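Local atomic coordinates of gSG7 salivary protein (Anopheles stephensi, PDB entry 6XMB), a protein that inhibits activation of the host kallikrein-kinin system, acting as a salivary anticoagulant, and weakly inhibits the alternative pathway of complement. Residues L29-Y34 and A97-Y102; Q37-N42 and T101-L106; N63-E68 and A111-C116. One frame throughout, in Å; residues are numbered along the deposited sequence.

Contact 1: L29-Y34 and A97-Y102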
loop_
_atom_site.group_PDB
_atom_site.type_symbol
_atom_site.label_atom_id
_atom_site.label_comp_id
_atom_site.label_asym_id
_atom_site.label_seq_id
_atom_site.Cartn_x
_atom_site.Cartn_y
_atom_site.Cartn_z
ATOM N N LEU A 29 5.677 0.550 -1.063
ATOM C CA LEU A 29 5.691 -0.896 -1.261
ATOM C C LEU A 29 7.029 -1.360 -1.776
ATOM O O LEU A 29 7.527 -2.418 -1.376
ATOM C CB LEU A 29 4.613 -1.306 -2.250
ATOM C CG LEU A 29 3.247 -1.570 -1.665
ATOM C CD1 LEU A 29 2.271 -1.933 -2.787
ATOM C CD2 LEU A 29 3.380 -2.683 -0.655
ATOM N N HIS A 30 7.588 -0.599 -2.722
ATOM C CA HIS A 30 8.868 -0.932 -3.313
ATOM C C HIS A 30 9.962 -0.944 -2.251
ATOM O O HIS A 30 10.743 -1.888 -2.172
ATOM C CB HIS A 30 9.164 0.066 -4.450
ATOM C CG HIS A 30 10.623 0.280 -4.729
ATOM N ND1 HIS A 30 11.382 -0.603 -5.475
ATOM C CD2 HIS A 30 11.460 1.291 -4.385
ATOM C CE1 HIS A 30 12.622 -0.148 -5.573
ATOM N NE2 HIS A 30 12.697 1.000 -4.919
ATOM N N ARG A 31 10.022 0.096 -1.417
ATOM C CA ARG A 31 11.004 0.113 -0.329
ATOM C C ARG A 31 10.819 -1.065 0.612
ATOM O O ARG A 31 11.800 -1.647 1.085
ATOM C CB ARG A 31 10.890 1.414 0.472
ATOM C CG ARG A 31 11.065 2.670 -0.366
ATOM C CD ARG A 31 12.486 2.730 -0.950
ATOM N NE ARG A 31 13.515 2.867 0.070
ATOM C CZ ARG A 31 14.808 3.079 -0.206
ATOM N NH1 ARG A 31 15.219 3.196 -1.470
ATOM N NH2 ARG A 31 15.684 3.181 0.780
ATOM N N ALA A 32 9.564 -1.415 0.924
ATOM C CA ALA A 32 9.322 -2.515 1.856
ATOM C C ALA A 32 9.767 -3.837 1.258
ATOM O O ALA A 32 10.377 -4.658 1.949
ATOM C CB ALA A 32 7.835 -2.572 2.244
ATOM N N LYS A 33 9.509 -4.044 -0.038
ATOM C CA LYS A 33 9.920 -5.287 -0.686
ATOM C C LYS A 33 11.434 -5.409 -0.733
ATOM O O LYS A 33 11.989 -6.476 -0.450
ATOM C CB LYS A 33 9.350 -5.382 -2.099
ATOM C CG LYS A 33 9.868 -6.610 -2.832
ATOM C CD LYS A 33 9.608 -6.574 -4.343
ATOM C CE LYS A 33 8.119 -6.676 -4.643
ATOM N NZ LYS A 33 7.744 -7.729 -5.661
ATOM N N TYR A 34 12.127 -4.335 -1.100
ATOM C CA TYR A 34 13.574 -4.444 -1.198
ATOM C C TYR A 34 14.222 -4.418 0.177
ATOM O O TYR A 34 15.306 -4.964 0.354
ATOM C CB TYR A 34 14.118 -3.355 -2.132
ATOM C CG TYR A 34 13.857 -3.680 -3.615
ATOM C CD1 TYR A 34 12.721 -3.206 -4.282
ATOM C CD2 TYR A 34 14.738 -4.476 -4.336
ATOM C CE1 TYR A 34 12.477 -3.516 -5.630
ATOM C CE2 TYR A 34 14.498 -4.790 -5.686
ATOM C CZ TYR A 34 13.370 -4.309 -6.322
ATOM O OH TYR A 34 13.147 -4.630 -7.649
ATOM N N ALA A 97 11.485 8.525 8.922
ATOM C CA ALA A 97 11.410 8.157 10.330
ATOM C C ALA A 97 11.102 6.678 10.535
ATOM O O ALA A 97 11.632 6.057 11.470
ATOM C CB ALA A 97 10.355 9.010 11.030
ATOM N N ALA A 98 10.273 6.100 9.663
ATOM C CA ALA A 98 9.781 4.737 9.830
ATOM C C ALA A 98 10.632 3.694 9.135
ATOM O O ALA A 98 10.662 2.541 9.574
ATOM C CB ALA A 98 8.347 4.622 9.304
ATOM N N GLU A 99 11.301 4.049 8.048
ATOM C CA GLU A 99 12.071 3.037 7.324
ATOM C C GLU A 99 13.228 2.493 8.140
ATOM O O GLU A 99 13.403 1.260 8.164
ATOM C CB GLU A 99 12.558 3.591 5.982
ATOM C CG GLU A 99 13.293 2.511 5.227
ATOM C CD GLU A 99 13.706 2.899 3.837
ATOM O OE1 GLU A 99 14.714 3.634 3.676
ATOM O OE2 GLU A 99 13.046 2.436 2.890
ATOM N N PRO A 100 14.082 3.306 8.778
ATOM C CA PRO A 100 15.214 2.717 9.515
ATOM C C PRO A 100 14.762 1.740 10.595
ATOM O O PRO A 100 15.296 0.632 10.686
ATOM C CB PRO A 100 15.930 3.945 10.101
ATOM C CG PRO A 100 15.483 5.093 9.251
ATOM C CD PRO A 100 14.077 4.780 8.889
ATOM N N THR A 101 13.757 2.114 11.386
ATOM C CA THR A 101 13.145 1.183 12.337
ATOM C C THR A 101 12.793 -0.148 11.672
ATOM O O THR A 101 13.133 -1.217 12.182
ATOM C CB THR A 101 11.903 1.837 12.951
ATOM O OG1 THR A 101 12.290 3.005 13.689
ATOM C CG2 THR A 101 11.156 0.867 13.864
ATOM N N TYR A 102 12.150 -0.097 10.494
ATOM C CA TYR A 102 11.755 -1.313 9.781
ATOM C C TYR A 102 12.960 -2.110 9.302
ATOM O O TYR A 102 12.987 -3.338 9.430
ATOM C CB TYR A 102 10.852 -0.933 8.609
ATOM C CG TYR A 102 10.559 -2.010 7.563
ATOM C CD1 TYR A 102 9.640 -3.046 7.823
ATOM C CD2 TYR A 102 11.154 -1.955 6.290
ATOM C CE1 TYR A 102 9.341 -4.005 6.862
ATOM C CE2 TYR A 102 10.868 -2.900 5.321
ATOM C CZ TYR A 102 9.952 -3.919 5.596
ATOM O OH TYR A 102 9.668 -4.871 4.620
#

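Contact 2: Q37-N42 and T101-L106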
loop_
_atom_site.group_PDB
_atom_site.type_symbol
_atom_site.label_atom_id
_atom_site.label_comp_id
_atom_site.label_asym_id
_atom_site.label_seq_id
_atom_site.Cartn_x
_atom_site.Cartn_y
_atom_site.Cartn_z
ATOM N N GLN A 37 14.318 -8.104 0.788
ATOM C CA GLN A 37 15.381 -8.741 0.007
ATOM C C GLN A 37 16.767 -8.482 0.596
ATOM O O GLN A 37 17.606 -9.393 0.673
ATOM C CB GLN A 37 15.322 -8.257 -1.443
ATOM C CG GLN A 37 14.042 -8.662 -2.166
ATOM C CD GLN A 37 13.969 -8.164 -3.616
ATOM O OE1 GLN A 37 14.896 -7.537 -4.123
ATOM N NE2 GLN A 37 12.860 -8.461 -4.282
ATOM N N ASN A 38 17.033 -7.243 1.010
ATOM C CA ASN A 38 18.394 -6.862 1.361
ATOM C C ASN A 38 18.762 -7.264 2.782
ATOM O O ASN A 38 19.853 -7.796 3.008
ATOM C CB ASN A 38 18.578 -5.361 1.174
ATOM C CG ASN A 38 18.530 -4.949 -0.293
ATOM O OD1 ASN A 38 18.818 -5.748 -1.178
ATOM N ND2 ASN A 38 18.150 -3.712 -0.547
ATOM N N GLN A 39 17.892 -6.985 3.758
ATOM C CA GLN A 39 18.198 -7.255 5.162
ATOM C C GLN A 39 17.857 -8.669 5.596
ATOM O O GLN A 39 18.302 -9.094 6.666
ATOM C CB GLN A 39 17.448 -6.293 6.076
ATOM C CG GLN A 39 17.460 -4.870 5.612
ATOM C CD GLN A 39 18.817 -4.247 5.742
ATOM O OE1 GLN A 39 19.487 -4.404 6.763
ATOM N NE2 GLN A 39 19.252 -3.554 4.696
ATOM N N LEU A 40 17.076 -9.409 4.820
ATOM C CA LEU A 40 16.554 -10.657 5.347
ATOM C C LEU A 40 16.807 -11.812 4.397
ATOM O O LEU A 40 17.465 -12.786 4.768
ATOM C CB LEU A 40 15.057 -10.521 5.637
ATOM C CG LEU A 40 14.388 -11.737 6.268
ATOM C CD1 LEU A 40 14.991 -12.005 7.622
ATOM C CD2 LEU A 40 12.886 -11.529 6.410
ATOM N N ARG A 41 16.284 -11.724 3.175
ATOM C CA ARG A 41 16.428 -12.830 2.236
ATOM C C ARG A 41 17.895 -13.110 1.952
ATOM O O ARG A 41 18.366 -14.244 2.099
ATOM C CB ARG A 41 15.673 -12.522 0.943
ATOM C CG ARG A 41 15.752 -13.622 -0.113
ATOM C CD ARG A 41 15.337 -13.085 -1.486
ATOM N NE ARG A 41 16.387 -12.250 -2.067
ATOM C CZ ARG A 41 16.227 -11.466 -3.131
ATOM N NH1 ARG A 41 15.052 -11.394 -3.735
ATOM N NH2 ARG A 41 17.243 -10.743 -3.589
ATOM N N ASN A 42 18.648 -12.082 1.575
ATOM C CA ASN A 42 20.016 -12.323 1.121
ATOM C C ASN A 42 20.907 -12.885 2.211
ATOM O O ASN A 42 21.533 -13.937 1.976
ATOM C CB ASN A 42 20.601 -11.042 0.524
ATOM C CG ASN A 42 20.035 -10.729 -0.837
ATOM O OD1 ASN A 42 19.662 -11.628 -1.596
ATOM N ND2 ASN A 42 19.975 -9.446 -1.165
ATOM N N THR A 101 13.757 2.114 11.386
ATOM C CA THR A 101 13.145 1.183 12.337
ATOM C C THR A 101 12.793 -0.148 11.672
ATOM O O THR A 101 13.133 -1.217 12.182
ATOM C CB THR A 101 11.903 1.837 12.951
ATOM O OG1 THR A 101 12.290 3.005 13.689
ATOM C CG2 THR A 101 11.156 0.867 13.864
ATOM N N TYR A 102 12.150 -0.097 10.494
ATOM C CA TYR A 102 11.755 -1.313 9.781
ATOM C C TYR A 102 12.960 -2.110 9.302
ATOM O O TYR A 102 12.987 -3.338 9.430
ATOM C CB TYR A 102 10.852 -0.933 8.609
ATOM C CG TYR A 102 10.559 -2.010 7.563
ATOM C CD1 TYR A 102 9.640 -3.046 7.823
ATOM C CD2 TYR A 102 11.154 -1.955 6.290
ATOM C CE1 TYR A 102 9.341 -4.005 6.862
ATOM C CE2 TYR A 102 10.868 -2.900 5.321
ATOM C CZ TYR A 102 9.952 -3.919 5.596
ATOM O OH TYR A 102 9.668 -4.871 4.620
ATOM N N LEU A 103 13.958 -1.437 8.725
ATOM C CA LEU A 103 15.144 -2.142 8.262
ATOM C C LEU A 103 15.926 -2.708 9.433
ATOM O O LEU A 103 16.410 -3.839 9.373
ATOM C CB LEU A 103 16.017 -1.199 7.422
ATOM C CG LEU A 103 15.416 -0.791 6.078
ATOM C CD1 LEU A 103 16.335 0.158 5.309
ATOM C CD2 LEU A 103 15.087 -2.016 5.251
ATOM N N ASP A 104 16.071 -1.942 10.512
ATOM C CA ASP A 104 16.690 -2.499 11.713
ATOM C C ASP A 104 15.870 -3.659 12.283
ATOM O O ASP A 104 16.434 -4.585 12.868
ATOM C CB ASP A 104 16.882 -1.407 12.770
ATOM C CG ASP A 104 17.677 -1.890 13.974
ATOM O OD1 ASP A 104 18.904 -2.113 13.846
ATOM O OD2 ASP A 104 17.079 -2.046 15.073
ATOM N N GLY A 105 14.549 -3.648 12.087
ATOM C CA GLY A 105 13.749 -4.788 12.514
ATOM C C GLY A 105 14.045 -6.040 11.712
ATOM O O GLY A 105 14.220 -7.128 12.270
ATOM N N LEU A 106 14.117 -5.905 10.388
ATOM C CA LEU A 106 14.420 -7.057 9.548
ATOM C C LEU A 106 15.822 -7.569 9.823
ATOM O O LEU A 106 16.071 -8.776 9.752
ATOM C CB LEU A 106 14.288 -6.682 8.073
ATOM C CG LEU A 106 12.926 -6.213 7.557
ATOM C CD1 LEU A 106 13.076 -5.701 6.129
ATOM C CD2 LEU A 106 11.921 -7.343 7.607
#

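Contact 3: N63-E68 and A111-C116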
loop_
_atom_site.group_PDB
_atom_site.type_symbol
_atom_site.label_atom_id
_atom_site.label_comp_id
_atom_site.label_asym_id
_atom_site.label_seq_id
_atom_site.Cartn_x
_atom_site.Cartn_y
_atom_site.Cartn_z
ATOM N N ASN A 63 8.117 -20.157 10.138
ATOM C CA ASN A 63 6.796 -19.630 10.460
ATOM C C ASN A 63 6.894 -18.365 11.305
ATOM O O ASN A 63 6.230 -17.366 11.011
ATOM C CB ASN A 63 5.965 -20.700 11.168
ATOM C CG ASN A 63 5.542 -21.812 10.233
ATOM O OD1 ASN A 63 5.417 -21.605 9.016
ATOM N ND2 ASN A 63 5.324 -23.003 10.787
ATOM N N LYS A 64 7.725 -18.382 12.353
ATOM C CA LYS A 64 7.947 -17.167 13.133
ATOM C C LYS A 64 8.440 -16.022 12.251
ATOM O O LYS A 64 7.981 -14.881 12.397
ATOM C CB LYS A 64 8.941 -17.430 14.265
ATOM C CG LYS A 64 9.292 -16.175 15.060
ATOM C CD LYS A 64 9.514 -16.459 16.539
ATOM C CE LYS A 64 10.919 -16.950 16.816
ATOM N NZ LYS A 64 11.886 -15.831 16.703
ATOM N N MET A 65 9.365 -16.310 11.321
ATOM C CA MET A 65 9.901 -15.279 10.426
ATOM C C MET A 65 8.806 -14.655 9.566
ATOM O O MET A 65 8.689 -13.426 9.488
ATOM C CB MET A 65 10.998 -15.874 9.539
ATOM C CG MET A 65 11.733 -14.854 8.683
ATOM S SD MET A 65 12.634 -15.592 7.292
ATOM C CE MET A 65 11.280 -16.078 6.248
ATOM N N ILE A 66 7.997 -15.486 8.906
ATOM C CA ILE A 66 6.916 -14.969 8.065
ATOM C C ILE A 66 6.010 -14.044 8.864
ATOM O O ILE A 66 5.734 -12.915 8.459
ATOM C CB ILE A 66 6.101 -16.119 7.455
ATOM C CG1 ILE A 66 6.912 -16.902 6.430
ATOM C CG2 ILE A 66 4.816 -15.571 6.841
ATOM C CD1 ILE A 66 6.310 -18.265 6.124
ATOM N N ASP A 67 5.516 -14.509 10.011
ATOM C CA ASP A 67 4.603 -13.652 10.752
ATOM C C ASP A 67 5.319 -12.421 11.292
ATOM O O ASP A 67 4.708 -11.354 11.410
ATOM C CB ASP A 67 3.934 -14.447 11.868
ATOM C CG ASP A 67 2.903 -15.415 11.334
ATOM O OD1 ASP A 67 1.986 -14.952 10.601
ATOM O OD2 ASP A 67 3.031 -16.631 11.621
ATOM N N GLU A 68 6.611 -12.544 11.600
ATOM C CA GLU A 68 7.389 -11.375 11.991
ATOM C C GLU A 68 7.671 -10.460 10.799
ATOM O O GLU A 68 7.787 -9.242 10.971
ATOM C CB GLU A 68 8.700 -11.805 12.652
ATOM N N ALA A 111 18.918 -12.217 12.105
ATOM C CA ALA A 111 19.871 -12.809 13.036
ATOM C C ALA A 111 19.227 -13.920 13.853
ATOM O O ALA A 111 19.780 -15.021 13.961
ATOM C CB ALA A 111 20.439 -11.730 13.956
ATOM N N SER A 112 18.057 -13.647 14.437
ATOM C CA SER A 112 17.368 -14.657 15.235
ATOM C C SER A 112 16.851 -15.797 14.370
ATOM O O SER A 112 16.758 -16.936 14.841
ATOM C CB SER A 112 16.218 -14.020 16.011
ATOM O OG SER A 112 15.153 -13.648 15.153
ATOM N N THR A 113 16.494 -15.511 13.113
ATOM C CA THR A 113 16.127 -16.577 12.186
ATOM C C THR A 113 17.325 -17.462 11.877
ATOM O O THR A 113 17.192 -18.687 11.778
ATOM C CB THR A 113 15.560 -15.986 10.892
ATOM O OG1 THR A 113 14.513 -15.069 11.210
ATOM C CG2 THR A 113 15.006 -17.074 10.009
ATOM N N GLU A 114 18.499 -16.861 11.700
ATOM C CA GLU A 114 19.696 -17.664 11.494
ATOM C C GLU A 114 19.907 -18.632 12.651
ATOM O O GLU A 114 20.273 -19.792 12.439
ATOM C CB GLU A 114 20.916 -16.764 11.331
ATOM C CG GLU A 114 21.141 -16.251 9.916
ATOM C CD GLU A 114 22.623 -16.168 9.578
ATOM O OE1 GLU A 114 23.430 -16.537 10.463
ATOM O OE2 GLU A 114 22.982 -15.754 8.442
ATOM N N GLN A 115 19.642 -18.182 13.880
ATOM C CA GLN A 115 19.939 -19.006 15.047
ATOM C C GLN A 115 18.995 -20.199 15.172
ATOM O O GLN A 115 19.435 -21.278 15.575
ATOM C CB GLN A 115 19.911 -18.155 16.317
ATOM C CG GLN A 115 21.077 -17.157 16.438
ATOM C CD GLN A 115 22.450 -17.822 16.652
ATOM O OE1 GLN A 115 23.097 -18.263 15.698
ATOM N NE2 GLN A 115 22.895 -17.880 17.905
ATOM N N CYS A 116 17.717 -20.049 14.818
ATOM C CA CYS A 116 16.770 -21.155 14.908
ATOM C C CYS A 116 16.601 -21.927 13.605
ATOM O O CYS A 116 15.726 -22.795 13.532
ATOM C CB CYS A 116 15.389 -20.671 15.386
ATOM S SG CYS A 116 14.469 -19.373 14.439
#

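Contact 1: L29-Y34 and A97-Y102
Arg31 and Glu99 form a salt bridge between two helices of an all-helical fold, the long helix 6-49 and helix 92-116. One turn further along, Tyr102 reaches from helix 92-116 to the backbone of Ala32. Arg31 and Glu99 are partly exposed, while Ala32 and Tyr102 are buried. On the charged side Arg31 grips the carboxylate side-on, with one nitrogen to each oxygen. Its NE gives a nearly straight bond to Glu99 OE2, 2.9 Å long with an angle of 168° at the hydrogen. Glu99 OE2 receives it on its syn lone pair. Arg31 NH2 reaches Glu99 OE1 at 3.1 Å, also on the syn side but somewhat out of the carboxylate plane. The guanidinium and carboxylate groups are nearly coplanar, their planes 28° apart. The shapes of the chains differ. Glu99 is extended and spans the gap between the helices, whereas Arg31 is bent at chi2 and chi3 and folds its guanidinium round to meet it. Two bonds thus fix the rotation of both flat ends.

The buried side is packed around Ala32 and Tyr102. The first torsion of the tyrosine turns CG away from its own backbone N and sends the ring across to helix 6-49. Its edge carbon CE2 lies 3.8 Å from Ala32 CA. Phe76 of helix 59-80 stacks with the same ring. Phe22 of the second subunit packs on Ala32. The tyrosine hydroxyl is satisfied within this buried region: Tyr102 OH donates to Ala32 O at 2.8 Å, approaching at a tilt of 31° from the carbonyl plane.

Contact 2: Q37-N42 and T101-L106
Gln39 lays the aliphatic part of its side chain over Leu103 and Leu106, joining helix 6-49 to helix 92-116. Its CG touches Leu103 CD2 at 3.7 Å, and the two side chains cross at about a right angle. Its CB meets Leu106 CB at 3.8 Å. The bend of the glutamine chain at chi2 (-70°) leaves CB and CG facing the leucines. This is the partly exposed edge of the interface.

Leu40 works on the buried side. It carries CG anti to the backbone N (chi1 -177°), and its CD1 lies 4.0 Å from Leu106 O. The methyl groups Leu40 CD2 and Leu106 CD2 are more loosely paired, 4.5 Å apart. Val69 of helix 59-80 packs on Leu40, and Leu72 of that helix packs on Leu106. Phe15 of the second subunit also touches Leu40. Helix 59-80 and the second subunit thus border the leucine pair.

The backbones come close where Gln39 faces Leu106, with their CA atoms 5.8 Å apart. Around 37-41 helix 6-49 widens into a pi turn, in which Asn42 N bonds to Gln37 O at 3.0 Å. The contact across the helices is van der Waals packing of aliphatic carbons, with one methyl against the Leu106 carbonyl. The local axes run 9.0 Å apart at an angle of 13°. The first and third helices of the chain run parallel here, as in an up-down-up three-helix bundle, the fold of this Aegyptin C-terminal domain.

Contact 3: N63-E68 and A111-C116
An antiparallel helix pair joined by the disulfide Cys61-Cys116 contains this contact: helix 59-80 meets the C-terminal part of helix 92-116. Beside that link, Met65 and Thr113 supply the buried part of the interface. The backbones are close here, with Met65 CA and Thr113 CA 6.6 Å apart. Met65 points its CB toward helix 92-116, then turns its end away. Its CG lies 3.8 Å from Thr113 OG1, and its SD lies 3.9 Å from Thr113 CG2. The methionine thus runs across both branches of the threonine, and the two side chains cross at about a right angle.

On Met65 the first torsion places CG opposite the backbone N (chi1 -173°), and the bend at chi3 (71°) swings CE away from Thr113. Thr113 OG1 is hydrogen-bonded to Leu109 O, one turn back in its own helix, so a buried polar atom is satisfied locally.

In the Aegyptin C-terminal domain, this pair is joined by helix 6-49 to make an elongated bundle of three helices. Leu44 of that long helix packs on both Met65 and Thr113. Leu109 packs on Met65, and Val14 of the second subunit touches both Met65 and Ile66.

The outer edge is looser. Lys64 is exposed and bends round toward Ser112, but Lys64 NZ and Ser112 OG are still 4.2 Å apart, too far for a hydrogen bond. Ser112 OG makes a weak hydrogen bond to Leu109 O of its own helix, the same carbonyl that Thr113 OG1 uses.

In the fold
From the N terminus, the chain enters helix 6-49, which supplies residues 29-34 to contact 1 and 37-42 to contact 2. It then passes through helix 59-80, which supplies 63-68 to contact 3, and ends on helix 92-116. Contacts 1 and 2 each close a loop of about 60 residues back to the first helix. Their segments run in the same order and share Thr101 and Tyr102, so they overlap rather than nest. Contact 3 closes a shorter loop and crosses both in sequence. Its centre lies about 12 Å from that of contact 2, and Leu40 touches Met65 between them. The three contacts tie helices 6-49 and 59-80 to helix 92-116.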